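Local coordinates for rhamnose ABC transporter, rhamnose-binding protein (Actinomyces odontolyticus ATCC 17982, PDB 5BQ3) that probably binds rhamnose or a related sugar outside the cell membrane and delivers it to an ABC transporter for uptake, at residues T140-V145 with E175-S180; G208-H213 with R232-S237; S256-G261 with D325-Y330. All coordinates share one frame; numbering follows the deposited sequence.

Contact 1: T140-V145 with E175-S180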
loop_
_atom_site.group_PDB
_atom_site.type_symbol
_atom_site.label_atom_id
_atom_site.label_comp_id
_atom_site.label_asym_id
_atom_site.label_seq_id
_atom_site.Cartn_x
_atom_site.Cartn_y
_atom_site.Cartn_z
ATOM N N THR A 140 -6.978 -5.884 10.384
ATOM C CA THR A 140 -8.064 -5.178 9.691
ATOM C C THR A 140 -8.961 -6.182 8.971
ATOM O O THR A 140 -10.177 -6.132 9.150
ATOM C CB THR A 140 -7.489 -4.121 8.730
ATOM O OG1 THR A 140 -6.648 -3.237 9.473
ATOM C CG2 THR A 140 -8.574 -3.315 8.008
HETATM N N MSE A 141 -8.358 -7.117 8.209
HETATM C CA MSE A 141 -9.060 -8.160 7.466
HETATM C C MSE A 141 -9.815 -9.118 8.392
HETATM O O MSE A 141 -10.998 -9.357 8.152
HETATM C CB MSE A 141 -8.097 -8.916 6.565
HETATM C CG MSE A 141 -7.614 -8.045 5.416
HETATM SE SE MSE A 141 -6.886 -9.044 3.965
HETATM C CE MSE A 141 -5.194 -9.653 4.824
ATOM N N LEU A 142 -9.174 -9.601 9.481
ATOM C CA LEU A 142 -9.821 -10.473 10.469
ATOM C C LEU A 142 -10.983 -9.762 11.167
ATOM O O LEU A 142 -11.985 -10.406 11.459
ATOM C CB LEU A 142 -8.820 -10.958 11.520
ATOM C CG LEU A 142 -7.848 -12.047 11.102
ATOM C CD1 LEU A 142 -6.685 -12.094 12.054
ATOM C CD2 LEU A 142 -8.527 -13.403 11.022
ATOM N N ASP A 143 -10.850 -8.439 11.422
ATOM C CA ASP A 143 -11.887 -7.610 12.051
ATOM C C ASP A 143 -13.124 -7.510 11.161
ATOM O O ASP A 143 -14.233 -7.605 11.671
ATOM C CB ASP A 143 -11.354 -6.201 12.364
ATOM C CG ASP A 143 -10.712 -6.022 13.731
ATOM O OD1 ASP A 143 -10.397 -7.042 14.379
ATOM O OD2 ASP A 143 -10.511 -4.860 14.144
HETATM N N MSE A 144 -12.929 -7.318 9.836
HETATM C CA MSE A 144 -13.997 -7.222 8.833
HETATM C C MSE A 144 -14.685 -8.576 8.650
HETATM O O MSE A 144 -15.909 -8.617 8.536
HETATM C CB MSE A 144 -13.450 -6.716 7.487
HETATM C CG MSE A 144 -12.909 -5.281 7.553
HETATM SE SE MSE A 144 -12.392 -4.520 5.837
HETATM C CE MSE A 144 -11.006 -5.760 5.310
ATOM N N VAL A 145 -13.901 -9.682 8.652
ATOM C CA VAL A 145 -14.412 -11.052 8.519
ATOM C C VAL A 145 -15.307 -11.362 9.708
ATOM O O VAL A 145 -16.489 -11.627 9.514
ATOM C CB VAL A 145 -13.282 -12.105 8.367
ATOM C CG1 VAL A 145 -13.838 -13.521 8.365
ATOM C CG2 VAL A 145 -12.481 -11.866 7.107
ATOM N N GLU A 175 -3.314 -16.367 10.451
ATOM C CA GLU A 175 -3.317 -17.731 10.995
ATOM C C GLU A 175 -2.838 -17.756 12.451
ATOM O O GLU A 175 -3.388 -18.512 13.254
ATOM C CB GLU A 175 -2.450 -18.667 10.132
ATOM C CG GLU A 175 -3.089 -19.032 8.799
ATOM C CD GLU A 175 -2.242 -19.885 7.876
ATOM O OE1 GLU A 175 -1.180 -19.405 7.418
ATOM O OE2 GLU A 175 -2.665 -21.026 7.576
ATOM N N ASP A 176 -1.833 -16.926 12.789
ATOM C CA ASP A 176 -1.276 -16.801 14.139
ATOM C C ASP A 176 -2.287 -16.172 15.107
ATOM O O ASP A 176 -2.365 -16.591 16.261
ATOM C CB ASP A 176 0.018 -15.959 14.120
ATOM C CG ASP A 176 1.222 -16.594 13.441
ATOM O OD1 ASP A 176 1.276 -17.846 13.362
ATOM O OD2 ASP A 176 2.130 -15.841 13.018
ATOM N N GLU A 177 -3.044 -15.162 14.634
ATOM C CA GLU A 177 -4.059 -14.440 15.404
ATOM C C GLU A 177 -5.278 -15.316 15.689
ATOM O O GLU A 177 -5.859 -15.206 16.767
ATOM C CB GLU A 177 -4.490 -13.166 14.668
ATOM C CG GLU A 177 -3.522 -12.000 14.804
ATOM C CD GLU A 177 -3.518 -11.265 16.131
ATOM O OE1 GLU A 177 -4.570 -11.231 16.809
ATOM O OE2 GLU A 177 -2.464 -10.685 16.476
ATOM N N ILE A 178 -5.659 -16.186 14.734
ATOM C CA ILE A 178 -6.783 -17.121 14.878
ATOM C C ILE A 178 -6.453 -18.142 15.990
ATOM O O ILE A 178 -7.315 -18.449 16.815
ATOM C CB ILE A 178 -7.114 -17.794 13.510
ATOM C CG1 ILE A 178 -7.823 -16.791 12.576
ATOM C CG2 ILE A 178 -7.949 -19.078 13.676
ATOM C CD1 ILE A 178 -7.709 -17.078 11.086
ATOM N N ALA A 179 -5.197 -18.625 16.024
ATOM C CA ALA A 179 -4.718 -19.591 17.011
ATOM C C ALA A 179 -4.496 -18.955 18.391
ATOM O O ALA A 179 -4.710 -19.628 19.403
ATOM C CB ALA A 179 -3.428 -20.229 16.526
ATOM N N SER A 180 -4.069 -17.676 18.432
ATOM C CA SER A 180 -3.770 -16.971 19.678
ATOM C C SER A 180 -4.966 -16.156 20.229
ATOM O O SER A 180 -5.510 -16.527 21.271
ATOM C CB SER A 180 -2.545 -16.072 19.516
ATOM O OG SER A 180 -2.731 -15.074 18.525
#
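Leu142 of helix 134-149 sets its two methyl branches against neighbouring residues of helix 165-180, Glu177 and Ile178. The apolar part of the contact runs through this fork. CD1 of Leu142 rests 3.6 Å from CB of Glu177, so the carboxylate residue presents the aliphatic base of its side chain. The other branch, CD2 of Leu142, lies 3.8 Å from CD1 of Ile178 and meets CG1 of the same residue as well, touching the end of the isoleucine chain along its last bond. Ile178 does not aim its CB at the opposing helix; placing CG1 opposite the carbonyl carbon (chi1 -74°) brings the ethyl arm back to the leucine. Met174, one turn earlier on helix 165-180, and Ile187 on strand 187-194 also touch Leu142. The pair of helices thus packs together over an edge strand of the four-stranded parallel sheet, in an alpha/beta lobe of the periplasmic binding protein fold.

Polar interactions lie around this patch and not across it. A bend at chi2 (-75°) carries the carboxylate of Glu177 away from Leu142, where OE2 forms a salt bridge with Lys135 and OE1 accepts a hydrogen bond from Asn181. At the end of the second segment, Asp176 O takes bonds from both Ser180 N, at 3.0 Å, and Ser180 OG, at 2.7 Å. These two donors approach from opposite faces of the carbonyl plane, so that this carbonyl oxygen is gripped twice by one residue.

Between the two segments, the join therefore rests on aliphatic contacts, the two branches of a leucine against an isoleucine and the methylene base of a glutamate, while the buried glutamate is satisfied by a lysine and an asparagine at its far end, and its charge is probably stabilised by the lysine.

Contact 2: G208-H213 with R232-S237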
loop_
_atom_site.group_PDB
_atom_site.type_symbol
_atom_site.label_atom_id
_atom_site.label_comp_id
_atom_site.label_asym_id
_atom_site.label_seq_id
_atom_site.Cartn_x
_atom_site.Cartn_y
_atom_site.Cartn_z
ATOM N N GLY A 208 -14.591 -22.881 -8.128
ATOM C CA GLY A 208 -14.240 -24.171 -7.541
ATOM C C GLY A 208 -14.294 -24.180 -6.025
ATOM O O GLY A 208 -14.520 -25.233 -5.420
ATOM N N LEU A 209 -14.088 -23.001 -5.406
ATOM C CA LEU A 209 -14.118 -22.775 -3.958
ATOM C C LEU A 209 -15.514 -23.062 -3.391
ATOM O O LEU A 209 -15.623 -23.716 -2.354
ATOM C CB LEU A 209 -13.706 -21.319 -3.667
ATOM C CG LEU A 209 -13.121 -20.972 -2.299
ATOM C CD1 LEU A 209 -11.877 -21.789 -1.996
ATOM C CD2 LEU A 209 -12.764 -19.502 -2.242
ATOM N N LEU A 210 -16.571 -22.601 -4.089
ATOM C CA LEU A 210 -17.964 -22.813 -3.693
ATOM C C LEU A 210 -18.431 -24.224 -4.068
ATOM O O LEU A 210 -19.423 -24.698 -3.516
ATOM C CB LEU A 210 -18.892 -21.746 -4.319
ATOM C CG LEU A 210 -19.131 -20.421 -3.545
ATOM C CD1 LEU A 210 -19.624 -20.653 -2.119
ATOM C CD2 LEU A 210 -17.926 -19.498 -3.584
ATOM N N GLN A 211 -17.715 -24.895 -4.991
ATOM C CA GLN A 211 -18.005 -26.268 -5.409
ATOM C C GLN A 211 -17.490 -27.254 -4.356
ATOM O O GLN A 211 -18.199 -28.200 -4.012
ATOM C CB GLN A 211 -17.387 -26.567 -6.785
ATOM C CG GLN A 211 -18.214 -26.029 -7.954
ATOM C CD GLN A 211 -17.531 -26.120 -9.302
ATOM O OE1 GLN A 211 -16.438 -26.685 -9.461
ATOM N NE2 GLN A 211 -18.170 -25.556 -10.318
ATOM N N ALA A 212 -16.268 -27.015 -3.834
ATOM C CA ALA A 212 -15.614 -27.837 -2.811
ATOM C C ALA A 212 -16.102 -27.495 -1.400
ATOM O O ALA A 212 -16.115 -28.371 -0.536
ATOM C CB ALA A 212 -14.106 -27.666 -2.895
ATOM N N HIS A 213 -16.483 -26.225 -1.162
ATOM C CA HIS A 213 -16.977 -25.746 0.135
ATOM C C HIS A 213 -18.286 -24.948 -0.060
ATOM O O HIS A 213 -18.249 -23.713 -0.068
ATOM C CB HIS A 213 -15.909 -24.899 0.851
ATOM C CG HIS A 213 -14.613 -25.613 1.082
ATOM N ND1 HIS A 213 -13.571 -25.525 0.176
ATOM C CD2 HIS A 213 -14.231 -26.405 2.111
ATOM C CE1 HIS A 213 -12.595 -26.263 0.678
ATOM N NE2 HIS A 213 -12.946 -26.808 1.844
ATOM N N ARG A 232 -17.259 -10.652 -9.063
ATOM C CA ARG A 232 -17.920 -10.867 -10.348
ATOM C C ARG A 232 -18.607 -12.235 -10.372
ATOM O O ARG A 232 -19.682 -12.358 -10.961
ATOM C CB ARG A 232 -16.919 -10.736 -11.504
ATOM C CG ARG A 232 -17.586 -10.453 -12.850
ATOM C CD ARG A 232 -16.598 -10.099 -13.944
ATOM N NE ARG A 232 -15.828 -11.259 -14.393
ATOM C CZ ARG A 232 -14.543 -11.456 -14.119
ATOM N NH1 ARG A 232 -13.866 -10.568 -13.398
ATOM N NH2 ARG A 232 -13.923 -12.537 -14.568
ATOM N N TYR A 233 -18.003 -13.245 -9.712
ATOM C CA TYR A 233 -18.570 -14.591 -9.625
ATOM C C TYR A 233 -19.774 -14.618 -8.682
ATOM O O TYR A 233 -20.816 -15.151 -9.062
ATOM C CB TYR A 233 -17.514 -15.630 -9.188
ATOM C CG TYR A 233 -18.113 -16.973 -8.821
ATOM C CD1 TYR A 233 -18.601 -17.833 -9.802
ATOM C CD2 TYR A 233 -18.235 -17.365 -7.491
ATOM C CE1 TYR A 233 -19.193 -19.050 -9.467
ATOM C CE2 TYR A 233 -18.825 -18.579 -7.144
ATOM C CZ TYR A 233 -19.298 -19.423 -8.136
ATOM O OH TYR A 233 -19.868 -20.630 -7.802
ATOM N N LEU A 234 -19.621 -14.073 -7.455
ATOM C CA LEU A 234 -20.661 -14.060 -6.422
ATOM C C LEU A 234 -21.915 -13.291 -6.850
ATOM O O LEU A 234 -23.019 -13.768 -6.586
ATOM C CB LEU A 234 -20.125 -13.498 -5.097
ATOM C CG LEU A 234 -19.159 -14.399 -4.325
ATOM C CD1 LEU A 234 -18.282 -13.587 -3.410
ATOM C CD2 LEU A 234 -19.897 -15.465 -3.536
ATOM N N SER A 235 -21.752 -12.138 -7.537
ATOM C CA SER A 235 -22.862 -11.302 -8.015
ATOM C C SER A 235 -23.707 -11.996 -9.096
ATOM O O SER A 235 -24.905 -11.722 -9.197
ATOM C CB SER A 235 -22.342 -9.976 -8.555
ATOM O OG SER A 235 -21.436 -10.175 -9.627
ATOM N N THR A 236 -23.084 -12.884 -9.898
ATOM C CA THR A 236 -23.746 -13.616 -10.987
ATOM C C THR A 236 -24.248 -15.002 -10.531
ATOM O O THR A 236 -24.956 -15.667 -11.290
ATOM C CB THR A 236 -22.802 -13.754 -12.198
ATOM O OG1 THR A 236 -21.573 -14.360 -11.789
ATOM C CG2 THR A 236 -22.531 -12.421 -12.892
ATOM N N SER A 237 -23.895 -15.428 -9.301
ATOM C CA SER A 237 -24.295 -16.726 -8.747
ATOM C C SER A 237 -25.408 -16.587 -7.689
ATOM O O SER A 237 -25.806 -15.469 -7.347
ATOM C CB SER A 237 -23.088 -17.449 -8.149
ATOM O OG SER A 237 -22.598 -16.792 -6.992
#
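Leu234 O, on a residue whose side-chain end comes near Leu210, is held by two groups of Ser237: the hydroxyl OG donates to it at 3.1 Å, and the backbone N adds a weak bond. The hydroxyl arrives well off the direction of the carbonyl, with a C=O...OG angle of 103° at Leu234 O, and sits above the carbonyl plane. Ser237 OG also lies over one face of the Tyr233 ring, near its rim, and has a weak bond with Tyr239 N. The serine therefore folds back over the last turn of helix 224-236 just as the chain leaves it.

Across the contact, Leu210 CD2 meets the edge of the Tyr233 ring, near the ring plane, 3.8 Å from CE2 of Tyr233. The phenol oxygen extends farther along the leucine, placing Tyr233 OH 3.8 Å from Leu210 CB. With its CG swung opposite the backbone N (chi1 169°), Tyr233 sends the ring out to helix 199-212, where Gln207 touches it too.

Both helices belong to consecutive beta-alpha-beta units of the parallel sheet: helix 199-212 leads into strand 218-221, and helix 224-236 leads from that strand to 244-247. Ile219 on the shared strand touches Leu210 from the sheet side.

Leu234 makes a looser apolar approach, its CD2 standing 4.5 Å from CD2 of Leu210. Tyr239, in the loop beyond helix 224-236, touches both leucines, and Val243 adds another contact to Leu210.

Contact 3: S256-G261 with D325-Y330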
loop_
_atom_site.group_PDB
_atom_site.type_symbol
_atom_site.label_atom_id
_atom_site.label_comp_id
_atom_site.label_asym_id
_atom_site.label_seq_id
_atom_site.Cartn_x
_atom_site.Cartn_y
_atom_site.Cartn_z
ATOM N N SER A 256 -19.393 -0.830 -7.953
ATOM C CA SER A 256 -20.631 -1.482 -8.388
ATOM C C SER A 256 -21.046 -2.619 -7.452
ATOM O O SER A 256 -22.226 -2.739 -7.147
ATOM C CB SER A 256 -20.488 -2.012 -9.811
ATOM O OG SER A 256 -19.448 -2.972 -9.899
ATOM N N PHE A 257 -20.078 -3.430 -6.981
ATOM C CA PHE A 257 -20.318 -4.575 -6.097
ATOM C C PHE A 257 -20.706 -4.152 -4.684
ATOM O O PHE A 257 -21.445 -4.875 -4.016
ATOM C CB PHE A 257 -19.085 -5.487 -6.045
ATOM C CG PHE A 257 -18.661 -6.019 -7.390
ATOM C CD1 PHE A 257 -19.446 -6.944 -8.070
ATOM C CD2 PHE A 257 -17.472 -5.603 -7.975
ATOM C CE1 PHE A 257 -19.055 -7.430 -9.318
ATOM C CE2 PHE A 257 -17.076 -6.099 -9.219
ATOM C CZ PHE A 257 -17.871 -7.009 -9.883
ATOM N N VAL A 258 -20.208 -2.990 -4.233
ATOM C CA VAL A 258 -20.501 -2.440 -2.910
ATOM C C VAL A 258 -21.965 -1.945 -2.890
ATOM O O VAL A 258 -22.664 -2.151 -1.894
ATOM C CB VAL A 258 -19.478 -1.342 -2.507
ATOM C CG1 VAL A 258 -19.854 -0.690 -1.190
ATOM C CG2 VAL A 258 -18.066 -1.911 -2.410
ATOM N N LYS A 259 -22.433 -1.354 -4.009
ATOM C CA LYS A 259 -23.799 -0.841 -4.156
ATOM C C LYS A 259 -24.821 -1.968 -4.360
ATOM O O LYS A 259 -25.938 -1.854 -3.850
ATOM C CB LYS A 259 -23.890 0.173 -5.310
ATOM C CG LYS A 259 -23.041 1.437 -5.122
ATOM C CD LYS A 259 -23.562 2.381 -4.058
ATOM C CE LYS A 259 -22.594 3.510 -3.823
ATOM N NZ LYS A 259 -23.026 4.389 -2.708
ATOM N N ASP A 260 -24.441 -3.042 -5.099
ATOM C CA ASP A 260 -25.261 -4.240 -5.363
ATOM C C ASP A 260 -25.618 -4.968 -4.083
ATOM O O ASP A 260 -26.722 -5.495 -3.952
ATOM C CB ASP A 260 -24.495 -5.254 -6.250
ATOM C CG ASP A 260 -24.266 -4.909 -7.705
ATOM O OD1 ASP A 260 -24.479 -3.734 -8.081
ATOM O OD2 ASP A 260 -23.806 -5.799 -8.460
ATOM N N GLY A 261 -24.637 -5.043 -3.189
ATOM C CA GLY A 261 -24.704 -5.796 -1.946
ATOM C C GLY A 261 -23.807 -7.024 -1.936
ATOM O O GLY A 261 -23.817 -7.773 -0.955
ATOM N N ASP A 325 -20.619 4.162 2.243
ATOM C CA ASP A 325 -20.696 5.533 2.758
ATOM C C ASP A 325 -19.491 6.405 2.350
ATOM O O ASP A 325 -19.581 7.631 2.460
ATOM C CB ASP A 325 -20.830 5.523 4.292
ATOM C CG ASP A 325 -21.881 4.562 4.808
ATOM O OD1 ASP A 325 -23.081 4.885 4.704
ATOM O OD2 ASP A 325 -21.504 3.474 5.293
ATOM N N ASN A 326 -18.381 5.792 1.891
ATOM C CA ASN A 326 -17.182 6.538 1.500
ATOM C C ASN A 326 -16.573 6.057 0.163
ATOM O O ASN A 326 -15.571 6.627 -0.276
ATOM C CB ASN A 326 -16.127 6.462 2.620
ATOM C CG ASN A 326 -15.511 5.098 2.847
ATOM O OD1 ASN A 326 -16.154 4.053 2.687
ATOM N ND2 ASN A 326 -14.246 5.082 3.243
ATOM N N ILE A 327 -17.180 5.037 -0.483
ATOM C CA ILE A 327 -16.705 4.451 -1.745
ATOM C C ILE A 327 -16.619 5.503 -2.879
ATOM O O ILE A 327 -15.642 5.487 -3.627
ATOM C CB ILE A 327 -17.552 3.202 -2.168
ATOM C CG1 ILE A 327 -16.934 2.452 -3.374
ATOM C CG2 ILE A 327 -19.039 3.514 -2.404
ATOM C CD1 ILE A 327 -15.990 1.361 -3.022
ATOM N N ASP A 328 -17.601 6.427 -2.969
ATOM C CA ASP A 328 -17.673 7.460 -4.012
ATOM C C ASP A 328 -16.785 8.687 -3.721
ATOM O O ASP A 328 -16.794 9.637 -4.507
ATOM C CB ASP A 328 -19.132 7.910 -4.216
ATOM C CG ASP A 328 -20.098 6.806 -4.604
ATOM O OD1 ASP A 328 -19.696 5.902 -5.372
ATOM O OD2 ASP A 328 -21.267 6.866 -4.170
ATOM N N LYS A 329 -16.014 8.660 -2.621
ATOM C CA LYS A 329 -15.129 9.755 -2.223
ATOM C C LYS A 329 -13.670 9.516 -2.671
ATOM O O LYS A 329 -12.840 10.418 -2.523
ATOM C CB LYS A 329 -15.192 9.962 -0.697
ATOM C CG LYS A 329 -16.530 10.481 -0.190
ATOM C CD LYS A 329 -16.580 10.501 1.330
ATOM C CE LYS A 329 -17.916 10.980 1.838
ATOM N NZ LYS A 329 -17.978 10.970 3.324
ATOM N N TYR A 330 -13.366 8.318 -3.229
ATOM C CA TYR A 330 -12.017 7.928 -3.662
ATOM C C TYR A 330 -11.998 7.475 -5.127
ATOM O O TYR A 330 -12.861 6.698 -5.528
ATOM C CB TYR A 330 -11.476 6.803 -2.760
ATOM C CG TYR A 330 -11.385 7.170 -1.293
ATOM C CD1 TYR A 330 -10.250 7.783 -0.776
ATOM C CD2 TYR A 330 -12.436 6.900 -0.421
ATOM C CE1 TYR A 330 -10.162 8.121 0.575
ATOM C CE2 TYR A 330 -12.360 7.231 0.931
ATOM C CZ TYR A 330 -11.215 7.831 1.429
ATOM O OH TYR A 330 -11.147 8.166 2.761
#
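Val258 and Ile327 reach toward each other tip to tip, with CG2 of Val258 3.9 Å from CD1 of Ile327. This is the buried half of the contact. In Ile327, CG1 stands opposite the backbone N (chi1 -171°), which extends the ethyl arm to the helix, and Phe266 on strand 266-268 touches both residues.

The outer half is looser and lies among exposed residues. Lys259 bends at chi2 (-71°) and then runs straight, sliding past Ile327 in the opposite direction so that CE of Lys259 passes 3.8 Å from CG2 of Ile327. NZ of Lys259 ends 3.4 Å from OD2 of Asp328, a salt bridge whose hydrogen bond is weak. Ala324 O offers Lys259 NZ a second weak bond, while OD1 of Asp328 has a long, weak ion pair with Arg255. The charges are thus loosely paired, on the exposed side of the Val258-Ile327 pair.

Through this contact a short 3-10 turn near the C terminus packs on helix 251-260, which follows strand 244-247. The tail of the chain is thereby laid against an alpha/beta lobe of the kind found in type I periplasmic binding proteins.

In the fold
From the N terminus, the chain lays down five strands of the six-stranded sheet, then the four-stranded one. Contact 1 closes the loop containing strand 153-159, and contact 2 the shorter one containing strand 218-221. Contact 3 spans 63 residues, including strand 313-315, the sixth strand of the first sheet, and brings the C-terminal tail back to helix 251-260. The three follow in series, neither nested nor crossed. Contacts 1 and 2 join helices in the lobe of the four-stranded sheet, with centres 23 Å apart. Contacts 2 and 3 meet directly: the Phe257 ring touches Ser235 and Arg232, CE1 of Phe257 lying 3.6 Å from OG of Ser235. Helices 199-212, 224-236 and 251-260 and the tail thus form a continuous row.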